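Local structure of putative modulator of DNA gyrase (1VPB) at residues A147-E150 with E151-K155; A134-P138 with D139-E143; Y330-T334 with Y335-K339. The protein is a putative modulator of DNA gyrase and, as a member of the PmbA/TldD (U62) family, probably acts as a metallopeptidase. One frame throughout, in Å; residues are numbered along the deposited sequence. Where two conformers were deposited one is given.

Interaction 1 (A147-E150 with E151-K155); sequences AVAE and EALGK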
loop_
_atom_site.group_PDB
_atom_site.type_symbol
_atom_site.label_atom_id
_atom_site.label_comp_id
_atom_site.label_asym_id
_atom_site.label_seq_id
_atom_site.Cartn_x
_atom_site.Cartn_y
_atom_site.Cartn_z
ATOM N N ALA A 147 -3.004 25.432 -14.078
ATOM C CA ALA A 147 -4.301 26.124 -14.108
ATOM C C ALA A 147 -5.193 25.704 -12.954
ATOM O O ALA A 147 -5.917 26.512 -12.415
ATOM C CB ALA A 147 -5.009 25.877 -15.419
ATOM N N VAL A 148 -5.158 24.430 -12.587
ATOM C CA VAL A 148 -5.962 23.964 -11.452
ATOM C C VAL A 148 -5.588 24.776 -10.220
ATOM O O VAL A 148 -6.443 25.327 -9.547
ATOM C CB VAL A 148 -5.763 22.457 -11.171
ATOM C CG1 VAL A 148 -6.380 22.047 -9.817
ATOM C CG2 VAL A 148 -6.321 21.598 -12.300
ATOM N N ALA A 149 -4.306 24.824 -9.917
ATOM C CA ALA A 149 -3.825 25.461 -8.703
ATOM C C ALA A 149 -4.134 26.942 -8.724
ATOM O O ALA A 149 -4.564 27.499 -7.724
ATOM C CB ALA A 149 -2.315 25.251 -8.558
ATOM N N GLU A 150 -3.973 27.568 -9.886
ATOM C CA GLU A 150 -4.225 29.006 -9.998
ATOM C C GLU A 150 -5.639 29.398 -9.664
ATOM O O GLU A 150 -5.868 30.550 -9.375
ATOM C CB GLU A 150 -3.881 29.511 -11.402
ATOM C CG GLU A 150 -2.397 29.486 -11.720
ATOM C CD GLU A 150 -1.585 30.582 -11.030
ATOM O OE1 GLU A 150 -2.155 31.578 -10.522
ATOM O OE2 GLU A 150 -0.341 30.443 -11.013
ATOM N N GLU A 151 -6.598 28.472 -9.729
ATOM C CA GLU A 151 -7.973 28.739 -9.314
ATOM C C GLU A 151 -8.114 29.005 -7.816
ATOM O O GLU A 151 -9.082 29.651 -7.392
ATOM C CB GLU A 151 -8.904 27.588 -9.711
ATOM C CG GLU A 151 -9.102 27.446 -11.220
ATOM C CD GLU A 151 -9.982 26.269 -11.608
ATOM O OE1 GLU A 151 -10.544 25.613 -10.721
ATOM O OE2 GLU A 151 -10.113 26.021 -12.830
ATOM N N ALA A 152 -7.175 28.526 -7.011
ATOM C CA ALA A 152 -7.285 28.654 -5.562
ATOM C C ALA A 152 -6.216 29.562 -4.979
ATOM O O ALA A 152 -6.451 30.191 -3.959
ATOM C CB ALA A 152 -7.219 27.294 -4.894
ATOM N N LEU A 153 -5.062 29.606 -5.636
ATOM C CA LEU A 153 -3.883 30.267 -5.108
ATOM C C LEU A 153 -4.233 31.709 -4.875
ATOM O O LEU A 153 -4.807 32.355 -5.763
ATOM C CB LEU A 153 -2.679 30.104 -6.054
ATOM C CG LEU A 153 -1.897 28.807 -5.888
ATOM C CD1 LEU A 153 -0.871 28.580 -7.009
ATOM C CD2 LEU A 153 -1.210 28.766 -4.526
ATOM N N GLY A 154 -3.960 32.171 -3.647
ATOM C CA GLY A 154 -4.194 33.557 -3.245
ATOM C C GLY A 154 -5.645 33.992 -3.120
ATOM O O GLY A 154 -5.922 35.177 -2.975
ATOM N N LYS A 155 -6.584 33.058 -3.183
ATOM C CA LYS A 155 -7.998 33.412 -3.177
ATOM C C LYS A 155 -8.543 33.509 -1.766
ATOM O O LYS A 155 -9.667 33.980 -1.581
ATOM C CB LYS A 155 -8.839 32.379 -3.945
ATOM C CG LYS A 155 -8.497 32.249 -5.407
ATOM C CD LYS A 155 -8.982 33.433 -6.213
ATOM C CE LYS A 155 -8.690 33.221 -7.690
ATOM N NZ LYS A 155 -7.222 33.114 -7.977
#

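Interaction 2 (A134-P138 with D139-E143); sequences ASLNP and DDKIE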
loop_
_atom_site.group_PDB
_atom_site.type_symbol
_atom_site.label_atom_id
_atom_site.label_comp_id
_atom_site.label_asym_id
_atom_site.label_seq_id
_atom_site.Cartn_x
_atom_site.Cartn_y
_atom_site.Cartn_z
ATOM N N ALA A 134 -0.532 9.290 -27.761
ATOM C CA ALA A 134 0.902 9.334 -28.011
ATOM C C ALA A 134 1.316 10.685 -28.555
ATOM O O ALA A 134 2.467 11.087 -28.377
ATOM C CB ALA A 134 1.339 8.252 -28.949
ATOM N N SER A 135 0.393 11.428 -29.132
ATOM C CA SER A 135 0.740 12.698 -29.722
ATOM C C SER A 135 0.724 13.887 -28.744
ATOM O O SER A 135 1.065 15.003 -29.152
ATOM C CB SER A 135 -0.270 13.016 -30.848
ATOM O OG SER A 135 -1.527 13.407 -30.293
ATOM N N LEU A 136 0.273 13.696 -27.501
ATOM C CA LEU A 136 -0.003 14.826 -26.592
ATOM C C LEU A 136 1.300 15.421 -26.143
ATOM O O LEU A 136 2.310 14.700 -26.096
ATOM C CB LEU A 136 -0.775 14.374 -25.342
ATOM C CG LEU A 136 -2.153 13.830 -25.690
ATOM C CD1 LEU A 136 -2.800 13.294 -24.425
ATOM C CD2 LEU A 136 -2.962 14.939 -26.307
ATOM N N ASN A 137 1.277 16.714 -25.876
ATOM C CA ASN A 137 2.477 17.482 -25.562
ATOM C C ASN A 137 2.555 17.614 -24.029
ATOM O O ASN A 137 1.617 18.101 -23.388
ATOM C CB ASN A 137 2.373 18.881 -26.180
ATOM C CG ASN A 137 3.559 19.793 -25.819
ATOM O OD1 ASN A 137 4.468 19.408 -25.069
ATOM N ND2 ASN A 137 3.551 21.021 -26.368
ATOM N N PRO A 138 3.645 17.151 -23.426
ATOM C CA PRO A 138 3.757 17.176 -21.969
ATOM C C PRO A 138 3.599 18.563 -21.436
ATOM O O PRO A 138 3.115 18.778 -20.319
ATOM C CB PRO A 138 5.192 16.642 -21.736
ATOM C CG PRO A 138 5.369 15.694 -22.879
ATOM C CD PRO A 138 4.813 16.512 -24.043
ATOM N N ASP A 139 3.986 19.556 -22.197
ATOM C CA ASP A 139 3.808 20.904 -21.719
ATOM C C ASP A 139 2.354 21.350 -21.498
ATOM O O ASP A 139 2.040 22.111 -20.571
ATOM C CB ASP A 139 4.507 21.845 -22.696
ATOM C CG ASP A 139 4.814 23.194 -22.099
ATOM O OD1 ASP A 139 4.974 23.337 -20.839
ATOM O OD2 ASP A 139 4.929 24.180 -22.851
ATOM N N ASP A 140 1.436 20.876 -22.343
ATOM C CA ASP A 140 0.004 21.125 -22.116
ATOM C C ASP A 140 -0.512 20.441 -20.835
ATOM O O ASP A 140 -1.353 20.971 -20.121
ATOM C CB ASP A 140 -0.790 20.600 -23.311
ATOM C CG ASP A 140 -0.473 21.345 -24.594
ATOM O OD1 ASP A 140 -0.107 22.522 -24.528
ATOM O OD2 ASP A 140 -0.600 20.815 -25.702
ATOM N N LYS A 141 0.031 19.258 -20.566
ATOM C CA LYS A 141 -0.335 18.465 -19.383
ATOM C C LYS A 141 0.049 19.242 -18.120
ATOM O O LYS A 141 -0.779 19.491 -17.243
ATOM C CB LYS A 141 0.335 17.075 -19.435
ATOM C CG LYS A 141 0.007 16.207 -20.650
ATOM C CD LYS A 141 0.757 14.931 -20.596
ATOM C CE LYS A 141 0.599 14.119 -21.854
ATOM N NZ LYS A 141 1.219 12.785 -21.842
ATOM N N ILE A 142 1.304 19.660 -18.017
ATOM C CA ILE A 142 1.690 20.389 -16.824
ATOM C C ILE A 142 0.989 21.755 -16.717
ATOM O O ILE A 142 0.665 22.204 -15.616
ATOM C CB ILE A 142 3.217 20.518 -16.712
ATOM C CG1 ILE A 142 3.569 20.954 -15.296
ATOM C CG2 ILE A 142 3.754 21.501 -17.737
ATOM C CD1 ILE A 142 4.990 21.287 -15.100
ATOM N N GLU A 143 0.709 22.410 -17.842
ATOM C CA GLU A 143 -0.101 23.632 -17.804
ATOM C C GLU A 143 -1.495 23.439 -17.193
ATOM O O GLU A 143 -2.020 24.331 -16.469
ATOM C CB GLU A 143 -0.268 24.251 -19.199
ATOM C CG GLU A 143 0.972 24.935 -19.753
ATOM C CD GLU A 143 1.527 26.035 -18.856
ATOM O OE1 GLU A 143 0.725 26.849 -18.338
ATOM O OE2 GLU A 143 2.769 26.059 -18.653
HETATM O O HOH W 1 -1.087 18.180 -26.235
HETATM O O HOH W 2 0.913 21.644 -27.774
#

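Interaction 3 (Y330-T334 with Y335-K339); sequences YFIDT and YNAKK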
loop_
_atom_site.group_PDB
_atom_site.type_symbol
_atom_site.label_atom_id
_atom_site.label_comp_id
_atom_site.label_asym_id
_atom_site.label_seq_id
_atom_site.Cartn_x
_atom_site.Cartn_y
_atom_site.Cartn_z
ATOM N N TYR A 330 -24.633 -13.382 -7.603
ATOM C CA TYR A 330 -23.348 -13.413 -6.923
ATOM C C TYR A 330 -22.260 -13.381 -8.013
ATOM O O TYR A 330 -22.519 -13.738 -9.182
ATOM C CB TYR A 330 -23.228 -14.701 -6.143
ATOM C CG TYR A 330 -24.096 -14.879 -4.931
ATOM C CD1 TYR A 330 -24.223 -13.887 -3.974
ATOM C CD2 TYR A 330 -24.687 -16.098 -4.679
ATOM C CE1 TYR A 330 -24.966 -14.110 -2.782
ATOM C CE2 TYR A 330 -25.432 -16.303 -3.531
ATOM C CZ TYR A 330 -25.569 -15.310 -2.594
ATOM O OH TYR A 330 -26.338 -15.561 -1.453
ATOM N N PHE A 331 -21.035 -13.002 -7.622
ATOM C CA PHE A 331 -19.910 -12.901 -8.528
ATOM C C PHE A 331 -18.963 -14.063 -8.213
ATOM O O PHE A 331 -18.124 -13.918 -7.350
ATOM C CB PHE A 331 -19.227 -11.554 -8.430
ATOM C CG PHE A 331 -20.059 -10.440 -8.977
ATOM C CD1 PHE A 331 -20.185 -10.305 -10.349
ATOM C CD2 PHE A 331 -20.726 -9.553 -8.152
ATOM C CE1 PHE A 331 -21.005 -9.328 -10.884
ATOM C CE2 PHE A 331 -21.555 -8.579 -8.713
ATOM C CZ PHE A 331 -21.678 -8.485 -10.057
ATOM N N ILE A 332 -19.172 -15.171 -8.909
ATOM C CA ILE A 332 -18.509 -16.450 -8.596
ATOM C C ILE A 332 -17.616 -16.878 -9.738
ATOM O O ILE A 332 -18.101 -17.126 -10.828
ATOM C CB ILE A 332 -19.521 -17.484 -8.305
ATOM C CG1 ILE A 332 -20.463 -17.005 -7.192
ATOM C CG2 ILE A 332 -18.820 -18.737 -7.756
ATOM C CD1 ILE A 332 -21.524 -17.964 -6.882
ATOM N N ASP A 333 -16.316 -16.943 -9.495
ATOM C CA ASP A 333 -15.420 -17.425 -10.535
ATOM C C ASP A 333 -15.401 -18.959 -10.596
ATOM O O ASP A 333 -16.081 -19.676 -9.834
ATOM C CB ASP A 333 -14.016 -16.849 -10.379
ATOM C CG ASP A 333 -13.246 -17.477 -9.246
ATOM O OD1 ASP A 333 -13.837 -18.185 -8.386
ATOM O OD2 ASP A 333 -12.051 -17.193 -9.122
ATOM N N THR A 334 -14.603 -19.482 -11.519
ATOM C CA THR A 334 -14.630 -20.908 -11.831
ATOM C C THR A 334 -14.220 -21.703 -10.589
ATOM O O THR A 334 -14.866 -22.691 -10.222
ATOM C CB THR A 334 -13.715 -21.193 -13.019
ATOM O OG1 THR A 334 -14.251 -20.560 -14.212
ATOM C CG2 THR A 334 -13.703 -22.671 -13.387
ATOM N N TYR A 335 -13.141 -21.277 -9.966
ATOM C CA TYR A 335 -12.619 -21.962 -8.773
ATOM C C TYR A 335 -13.615 -22.033 -7.628
ATOM O O TYR A 335 -13.922 -23.110 -7.123
ATOM C CB TYR A 335 -11.376 -21.253 -8.332
ATOM C CG TYR A 335 -10.721 -21.819 -7.135
ATOM C CD1 TYR A 335 -10.129 -23.086 -7.184
ATOM C CD2 TYR A 335 -10.633 -21.102 -5.980
ATOM C CE1 TYR A 335 -9.513 -23.615 -6.090
ATOM C CE2 TYR A 335 -10.000 -21.611 -4.873
ATOM C CZ TYR A 335 -9.440 -22.873 -4.934
ATOM O OH TYR A 335 -8.793 -23.322 -3.794
ATOM N N ASN A 336 -14.166 -20.881 -7.206
ATOM C CA ASN A 336 -15.134 -20.886 -6.147
ATOM C C ASN A 336 -16.443 -21.585 -6.511
ATOM O O ASN A 336 -17.091 -22.210 -5.646
ATOM C CB ASN A 336 -15.343 -19.470 -5.618
ATOM C CG ASN A 336 -14.170 -18.968 -4.857
ATOM O OD1 ASN A 336 -13.827 -19.504 -3.795
ATOM N ND2 ASN A 336 -13.519 -17.949 -5.380
ATOM N N ALA A 337 -16.846 -21.505 -7.769
ATOM C CA ALA A 337 -17.997 -22.258 -8.235
ATOM C C ALA A 337 -17.768 -23.768 -8.004
ATOM O O ALA A 337 -18.620 -24.462 -7.440
ATOM C CB ALA A 337 -18.312 -21.974 -9.703
ATOM N N LYS A 338 -16.599 -24.255 -8.407
ATOM C CA LYS A 338 -16.282 -25.682 -8.227
ATOM C C LYS A 338 -16.268 -26.085 -6.758
ATOM O O LYS A 338 -16.846 -27.142 -6.391
ATOM C CB LYS A 338 -14.955 -26.023 -8.912
ATOM C CG LYS A 338 -14.729 -27.525 -9.077
ATOM C CD LYS A 338 -13.717 -27.818 -10.105
ATOM C CE LYS A 338 -13.308 -29.302 -10.138
ATOM N NZ LYS A 338 -14.510 -30.159 -10.497
ATOM N N LYS A 339 -15.702 -25.246 -5.905
ATOM C CA LYS A 339 -15.642 -25.538 -4.483
ATOM C C LYS A 339 -16.989 -25.582 -3.816
ATOM O O LYS A 339 -17.239 -26.400 -2.924
ATOM C CB LYS A 339 -14.779 -24.527 -3.757
ATOM C CG LYS A 339 -13.357 -24.576 -4.198
ATOM C CD LYS A 339 -12.486 -23.720 -3.372
ATOM C CE LYS A 339 -11.867 -24.460 -2.217
ATOM N NZ LYS A 339 -10.870 -23.527 -1.592
HETATM O O HOH W 3 -15.449 -15.749 -7.008
HETATM O O HOH W 4 -11.267 -19.221 -10.996
#

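Interaction 1 (A147-E150 with E151-K155)
The flat carbonyl of A149 takes two backbone N-H groups from 151-155, and they reach it from different directions. L153 N comes almost straight in along the axis of the carbonyl, 3.0 Å from A149 O. A152 N lies 2.9 Å from A149 O and stands above the carbonyl plane, 45° out of it. The first is an alpha-type bond and the second a 3-10 type bond, so one oxygen serves both patterns. Like A152 N over the A149 carbonyl, E151 N sits above the V148 carbonyl plane, 3.2 Å from V148 O. It has a weak second bond to A147 O.

L153 lies against the same peptide. Its CG packs on A149 O, and its CD1 touches A149 CB at 3.9 Å. Both residues also rest on V162 of strand 159-177. E151 runs back along the helix, its CG 3.5 Å from A147 O. Its extended chain then carries the carboxylate away to the backbone N-H groups of G224 and Q227, at the start of helix 225-234.

K155 folds back. Bends at chi2 (-73°) and chi4 (-62°) bring NZ to E150 O, 3.2 Å away. NZ also makes a weak bond to L153 O. The carboxylate of E150 stays apart, with OE1 5.9 Å from K155 NZ, so the lysine grips the main chain and not this acid. Three backbone N-H groups, of E151, A152 and L153, and the ammonium group of K155 thus answer the carbonyls of A147 to E150.

G154 has positive phi at the third position of the turn that follows. This is a type II beta turn, A152 to K155, and it leads the chain from helix 138-150 toward strand 159-177.

Interaction 2 (A134-P138 with D139-E143)
N137 meets D139 and D140 at the start of helix 138-150, where it is the N-cap residue. Its CB lies 3.6 Å from D140 OD2. CG is anti to the backbone N (chi1 176°), which turns the amide toward the first turn of the helix. OD1 accepts the N-H of D139 at 2.9 Å, the capping bond. The bond is fairly straight at the hydrogen (155°), but the donor stands well above the amide plane, 62° out of it. OD1 also touches D139 CB. At the tip, ND2 gives a hydrogen to a water, which in turn donates to D140 OD2. A second water links N137 N to D140 OD2 at 2.7 Å from that oxygen. One carboxylate oxygen therefore accepts from two waters that tie it to the cap residue.

K141 runs back along the turn. Its CB packs on P138 O, its CG on N137 O, and its CE on L136 CB at 3.8 Å. The extended chain carries NZ on to a salt bridge with D168. In the main chain, K141 N makes a weak bond to N137 O, and I142 N a nearly straight one to P138 O at 3.1 Å. The second subunit covers part of this turn: its Y103 packs on N137 and D139, its S100 on P138 and its L104 on I142.

The chemistry is that of a helix N-terminus. An amide oxygen caps one N-H, and P138 in the first turn has no N-H to satisfy. The carboxylates of D139 and D140 lie near the positive end of the helix dipole, which would probably stabilise their negative charge.

Interaction 3 (Y330-T334 with Y335-K339)
D333 and N336 are brought together by their first torsions. In D333, CG stands between the backbone N and the carbonyl carbon (chi1 75°), so the carboxylate curls over the start of helix 334-340. In N336, CG is beside the backbone N (chi1 -71°), which sets ND2 beside that carboxylate. This is a helix N-cap with D333 as the capping residue. Its OD1 accepts N336 N at 3.0 Å in a straight bond (166°). It also accepts N336 ND2 at 3.0 Å, in a more bent one. Both donors are on the syn side, but they reach OD1 from opposite faces of the carboxylate plane.

Water extends the cap. One molecule accepts from D333 N and donates to F331 O. Another accepts from Y335 N and makes a weak bond to D333 OD2. Behind the polar cap, I332 CG2 rests on A337 CB at 3.8 Å. I332 directly precedes the cap and A337 is the fourth residue after it, the pair of a hydrophobic staple. The main chain closes the turn with A337 N on D333 O at 2.9 Å and K338 N on T334 O.

T334 OG1 bonds to E312, and Y335 bonds to D107 through OH and pairs with R110 in a cation-pi contact. N336 packs on S270 and Q273 of helix 269-273. One turn further on, K339 lies over a face of the Y335 ring. Its CD is 3.4 Å above the ring plane, offset toward the rim, and its NZ donates to Y335 OH at 3.0 Å.

Overall arrangement
Interactions 2 and 1 are the two ends of one helix, 138-150, with centres 20 Å apart. Interaction 3 starts a different helix, 334-340, in the C-terminal domain of the family, on the opposite side of the chain's centre and with its centre 50 Å from that of interaction 1. Each is partly buried and mixes covered with exposed residues. Interactions 2 and 3 both cap a helix start, one with an asparagine amide and one with an aspartate carboxylate. Interaction 1 deals with the reverse problem, spare carbonyls, and uses N-H groups and a lysine. Their surroundings also differ. Another subunit packs on interaction 2, while interactions 1 and 3 touch only their own chain within the assembly.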